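Local coordinates for phenylacetic acid degradation protein PaaI (Thermus thermophilus HB8, PDB 1WLU) that probably hydrolyses acyl-CoA thioesters as a hot dog-fold thioesterase of phenylacetic acid degradation, and binds coenzyme A, at residues 14-27 and 74-86. Sequence-based numbering, arbitrary orientation.
Sequences LHLAPGEAVVAGEV and LGAGARVEARAVE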
loop_
_atom_site.group_PDB
_atom_site.type_symbol
_atom_site.label_atom_id
_atom_site.label_comp_id
_atom_site.label_asym_id
_atom_site.label_seq_id
_atom_site.Cartn_x
_atom_site.Cartn_y
_atom_site.Cartn_z
ATOM N N LEU A 14 13.607 -22.581 -0.131
ATOM C CA LEU A 14 13.959 -23.278 -1.362
ATOM C C LEU A 14 15.104 -22.577 -2.079
ATOM O O LEU A 14 15.715 -23.142 -2.985
ATOM C CB LEU A 14 12.754 -23.379 -2.299
ATOM C CG LEU A 14 11.521 -24.110 -1.762
ATOM C CD1 LEU A 14 10.521 -24.282 -2.896
ATOM C CD2 LEU A 14 11.911 -25.466 -1.189
ATOM N N HIS A 15 15.385 -21.341 -1.684
ATOM C CA HIS A 15 16.480 -20.600 -2.291
ATOM C C HIS A 15 16.823 -19.360 -1.487
ATOM O O HIS A 15 15.948 -18.703 -0.925
ATOM C CB HIS A 15 16.139 -20.206 -3.732
ATOM C CG HIS A 15 17.338 -19.847 -4.557
ATOM N ND1 HIS A 15 17.844 -18.567 -4.625
ATOM C CD2 HIS A 15 18.152 -20.614 -5.321
ATOM C CE1 HIS A 15 18.918 -18.560 -5.395
ATOM N NE2 HIS A 15 19.127 -19.790 -5.829
ATOM N N LEU A 16 18.114 -19.064 -1.407
ATOM C CA LEU A 16 18.584 -17.877 -0.713
ATOM C C LEU A 16 19.890 -17.473 -1.366
ATOM O O LEU A 16 20.822 -18.272 -1.460
ATOM C CB LEU A 16 18.802 -18.143 0.778
ATOM C CG LEU A 16 19.172 -16.898 1.596
ATOM C CD1 LEU A 16 18.046 -15.872 1.523
ATOM C CD2 LEU A 16 19.433 -17.289 3.043
ATOM N N ALA A 17 19.939 -16.236 -1.838
ATOM C CA ALA A 17 21.122 -15.695 -2.492
ATOM C C ALA A 17 21.081 -14.193 -2.264
ATOM O O ALA A 17 20.085 -13.666 -1.772
ATOM C CB ALA A 17 21.092 -16.015 -3.981
ATOM N N PRO A 18 22.160 -13.479 -2.609
ATOM C CA PRO A 18 22.159 -12.030 -2.400
ATOM C C PRO A 18 20.948 -11.327 -3.014
ATOM O O PRO A 18 20.742 -11.369 -4.228
ATOM C CB PRO A 18 23.474 -11.595 -3.038
ATOM C CG PRO A 18 24.364 -12.779 -2.775
ATOM C CD PRO A 18 23.460 -13.935 -3.134
ATOM N N GLY A 19 20.144 -10.706 -2.153
ATOM C CA GLY A 19 18.967 -9.976 -2.597
ATOM C C GLY A 19 17.735 -10.774 -2.989
ATOM O O GLY A 19 16.754 -10.191 -3.454
ATOM N N GLU A 20 17.754 -12.090 -2.805
ATOM C CA GLU A 20 16.600 -12.895 -3.186
ATOM C C GLU A 20 16.391 -14.133 -2.325
ATOM O O GLU A 20 17.324 -14.636 -1.696
ATOM C CB GLU A 20 16.713 -13.295 -4.663
ATOM C CG GLU A 20 17.871 -14.217 -4.997
ATOM C CD GLU A 20 18.025 -14.412 -6.494
ATOM O OE1 GLU A 20 18.668 -13.562 -7.144
ATOM O OE2 GLU A 20 17.486 -15.402 -7.023
ATOM N N ALA A 21 15.157 -14.621 -2.297
ATOM C CA ALA A 21 14.828 -15.801 -1.513
ATOM C C ALA A 21 13.495 -16.393 -1.934
ATOM O O ALA A 21 12.616 -15.684 -2.422
ATOM C CB ALA A 21 14.783 -15.449 -0.034
ATOM N N VAL A 22 13.364 -17.702 -1.762
ATOM C CA VAL A 22 12.123 -18.400 -2.060
ATOM C C VAL A 22 11.794 -19.226 -0.826
ATOM O O VAL A 22 12.636 -19.982 -0.331
ATOM C CB VAL A 22 12.246 -19.352 -3.272
ATOM C CG1 VAL A 22 10.933 -20.109 -3.466
ATOM C CG2 VAL A 22 12.587 -18.566 -4.531
ATOM N N VAL A 23 10.580 -19.053 -0.316
ATOM C CA VAL A 23 10.104 -19.778 0.856
ATOM C C VAL A 23 8.860 -20.537 0.429
ATOM O O VAL A 23 8.023 -20.004 -0.299
ATOM C CB VAL A 23 9.762 -18.812 2.013
ATOM C CG1 VAL A 23 9.113 -19.571 3.164
ATOM C CG2 VAL A 23 11.030 -18.120 2.494
ATOM N N ALA A 24 8.741 -21.783 0.872
ATOM C CA ALA A 24 7.601 -22.605 0.498
ATOM C C ALA A 24 6.899 -23.208 1.698
ATOM O O ALA A 24 7.481 -23.360 2.773
ATOM C CB ALA A 24 8.053 -23.716 -0.442
ATOM N N GLY A 25 5.636 -23.556 1.500
ATOM C CA GLY A 25 4.866 -24.161 2.565
ATOM C C GLY A 25 3.644 -24.844 1.994
ATOM O O GLY A 25 3.394 -24.789 0.792
ATOM N N GLU A 26 2.894 -25.511 2.858
ATOM C CA GLU A 26 1.678 -26.183 2.437
ATOM C C GLU A 26 0.573 -25.676 3.344
ATOM O O GLU A 26 0.786 -25.496 4.543
ATOM C CB GLU A 26 1.813 -27.702 2.584
ATOM C CG GLU A 26 0.612 -28.472 2.044
ATOM C CD GLU A 26 0.760 -29.976 2.184
ATOM O OE1 GLU A 26 1.791 -30.517 1.734
ATOM O OE2 GLU A 26 -0.158 -30.618 2.736
ATOM N N VAL A 27 -0.597 -25.422 2.772
ATOM C CA VAL A 27 -1.723 -24.950 3.564
ATOM C C VAL A 27 -2.262 -26.132 4.362
ATOM O O VAL A 27 -2.759 -27.102 3.790
ATOM C CB VAL A 27 -2.845 -24.386 2.666
ATOM C CG1 VAL A 27 -4.012 -23.919 3.526
ATOM C CG2 VAL A 27 -2.310 -23.228 1.831
ATOM N N LEU A 74 -6.873 -20.181 -1.726
ATOM C CA LEU A 74 -6.240 -21.498 -1.697
ATOM C C LEU A 74 -6.890 -22.361 -0.627
ATOM O O LEU A 74 -7.284 -21.870 0.430
ATOM C CB LEU A 74 -4.742 -21.380 -1.407
ATOM C CG LEU A 74 -3.855 -20.782 -2.500
ATOM C CD1 LEU A 74 -2.415 -20.782 -2.022
ATOM C CD2 LEU A 74 -3.990 -21.592 -3.787
ATOM N N GLY A 75 -6.999 -23.654 -0.907
ATOM C CA GLY A 75 -7.601 -24.559 0.053
ATOM C C GLY A 75 -6.565 -25.426 0.737
ATOM O O GLY A 75 -5.382 -25.391 0.387
ATOM N N ALA A 76 -7.004 -26.206 1.718
ATOM C CA ALA A 76 -6.102 -27.087 2.442
ATOM C C ALA A 76 -5.389 -28.015 1.467
ATOM O O ALA A 76 -5.997 -28.523 0.521
ATOM C CB ALA A 76 -6.879 -27.904 3.467
ATOM N N GLY A 77 -4.098 -28.224 1.697
ATOM C CA GLY A 77 -3.321 -29.100 0.839
ATOM C C GLY A 77 -2.551 -28.393 -0.260
ATOM O O GLY A 77 -1.642 -28.969 -0.856
ATOM N N ALA A 78 -2.905 -27.142 -0.534
ATOM C CA ALA A 78 -2.223 -26.393 -1.579
ATOM C C ALA A 78 -0.761 -26.133 -1.237
ATOM O O ALA A 78 -0.432 -25.751 -0.112
ATOM C CB ALA A 78 -2.937 -25.068 -1.823
ATOM N N ARG A 79 0.107 -26.365 -2.216
ATOM C CA ARG A 79 1.536 -26.121 -2.069
ATOM C C ARG A 79 1.736 -24.705 -2.589
ATOM O O ARG A 79 1.341 -24.391 -3.714
ATOM C CB ARG A 79 2.342 -27.105 -2.921
ATOM C CG ARG A 79 2.336 -28.542 -2.418
ATOM C CD ARG A 79 3.157 -28.683 -1.143
ATOM N NE ARG A 79 3.355 -30.082 -0.772
ATOM C CZ ARG A 79 4.098 -30.485 0.256
ATOM N NH1 ARG A 79 4.716 -29.597 1.021
ATOM N NH2 ARG A 79 4.223 -31.780 0.518
ATOM N N VAL A 80 2.347 -23.852 -1.779
ATOM C CA VAL A 80 2.549 -22.467 -2.175
ATOM C C VAL A 80 3.985 -22.007 -1.944
ATOM O O VAL A 80 4.666 -22.487 -1.037
ATOM C CB VAL A 80 1.560 -21.558 -1.405
ATOM C CG1 VAL A 80 1.808 -21.676 0.087
ATOM C CG2 VAL A 80 1.677 -20.119 -1.876
ATOM N N GLU A 81 4.435 -21.078 -2.783
ATOM C CA GLU A 81 5.783 -20.525 -2.706
ATOM C C GLU A 81 5.741 -19.006 -2.753
ATOM O O GLU A 81 4.851 -18.422 -3.371
ATOM C CB GLU A 81 6.626 -20.996 -3.894
ATOM C CG GLU A 81 7.149 -22.410 -3.826
ATOM C CD GLU A 81 7.836 -22.811 -5.119
ATOM O OE1 GLU A 81 8.319 -21.910 -5.844
ATOM O OE2 GLU A 81 7.899 -24.024 -5.408
ATOM N N ALA A 82 6.710 -18.374 -2.101
ATOM C CA ALA A 82 6.834 -16.921 -2.112
ATOM C C ALA A 82 8.231 -16.644 -2.660
ATOM O O ALA A 82 9.236 -17.042 -2.062
ATOM C CB ALA A 82 6.683 -16.354 -0.714
ATOM N N ARG A 83 8.281 -15.982 -3.811
ATOM C CA ARG A 83 9.536 -15.668 -4.487
ATOM C C ARG A 83 9.860 -14.187 -4.362
ATOM O O ARG A 83 9.200 -13.347 -4.978
ATOM C CB ARG A 83 9.423 -16.062 -5.959
ATOM C CG ARG A 83 8.977 -17.502 -6.148
ATOM C CD ARG A 83 8.529 -17.771 -7.567
ATOM N NE ARG A 83 8.102 -19.157 -7.736
ATOM C CZ ARG A 83 7.606 -19.649 -8.866
ATOM N NH1 ARG A 83 7.473 -18.866 -9.926
ATOM N NH2 ARG A 83 7.252 -20.926 -8.936
ATOM N N ALA A 84 10.884 -13.875 -3.573
ATOM C CA ALA A 84 11.287 -12.493 -3.342
ATOM C C ALA A 84 12.469 -12.064 -4.197
ATOM O O ALA A 84 13.477 -12.767 -4.278
ATOM C CB ALA A 84 11.620 -12.295 -1.864
ATOM N N VAL A 85 12.328 -10.910 -4.839
ATOM C CA VAL A 85 13.385 -10.348 -5.669
ATOM C C VAL A 85 13.569 -8.887 -5.276
ATOM O O VAL A 85 12.624 -8.215 -4.864
ATOM C CB VAL A 85 13.053 -10.429 -7.178
ATOM C CG1 VAL A 85 12.858 -11.878 -7.591
ATOM C CG2 VAL A 85 11.818 -9.605 -7.495
ATOM N N GLU A 86 14.795 -8.400 -5.409
ATOM C CA GLU A 86 15.123 -7.028 -5.047
ATOM C C GLU A 86 14.758 -6.042 -6.152
ATOM O O GLU A 86 15.149 -6.219 -7.307
ATOM C CB GLU A 86 16.614 -6.944 -4.741
ATOM C CG GLU A 86 17.042 -5.725 -3.971
ATOM C CD GLU A 86 18.477 -5.852 -3.526
ATOM O OE1 GLU A 86 19.379 -5.665 -4.368
ATOM O OE2 GLU A 86 18.695 -6.165 -2.340
#
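Ala-21 and Ala-84 form the first of three antiparallel hydrogen-bonded pairs joining strands 20-26 and 79-86; Ala-84 N donates a 2.8 Å hydrogen bond to Ala-21 O, and Ala-21 N returns a longer bond to Ala-84 O. Val-23 with Ala-82 and Gly-25 with Val-80 repeat the exchange. Past the strand ends, Val-27 N reaches Ala-78 O at 2.9 Å and Val-27 O accepts from Gly-77 N at 2.7 Å, inside the type II turn 75-78. Glu-26, with CG anti to its backbone N (chi1 -175°), sets its carboxylate over one face of the Arg-79 guanidinium in a salt bridge of charge alone, no N-H pointing at the oxygen; OE1 is modelled too close, so its exact place is doubtful. A glutamine here would probably leave the Arg-79 charge without this mate. Glu-81 OE1 instead meets the Arg-83 guanidinium edge-on through two weak bonds. Glu-86 OE2 is salt-bridged outside the contact to Arg-58 NE. On the face opposite Glu-26, Arg-79 and Glu-81, Val-23, Val-80 and Ala-82 rest on Leu-46 of the central helix 40-56 of the hot dog fold; strand 12-17 flanks 20-26 and strand 93-102 flanks 79-89, so the pair lies inside the sheet.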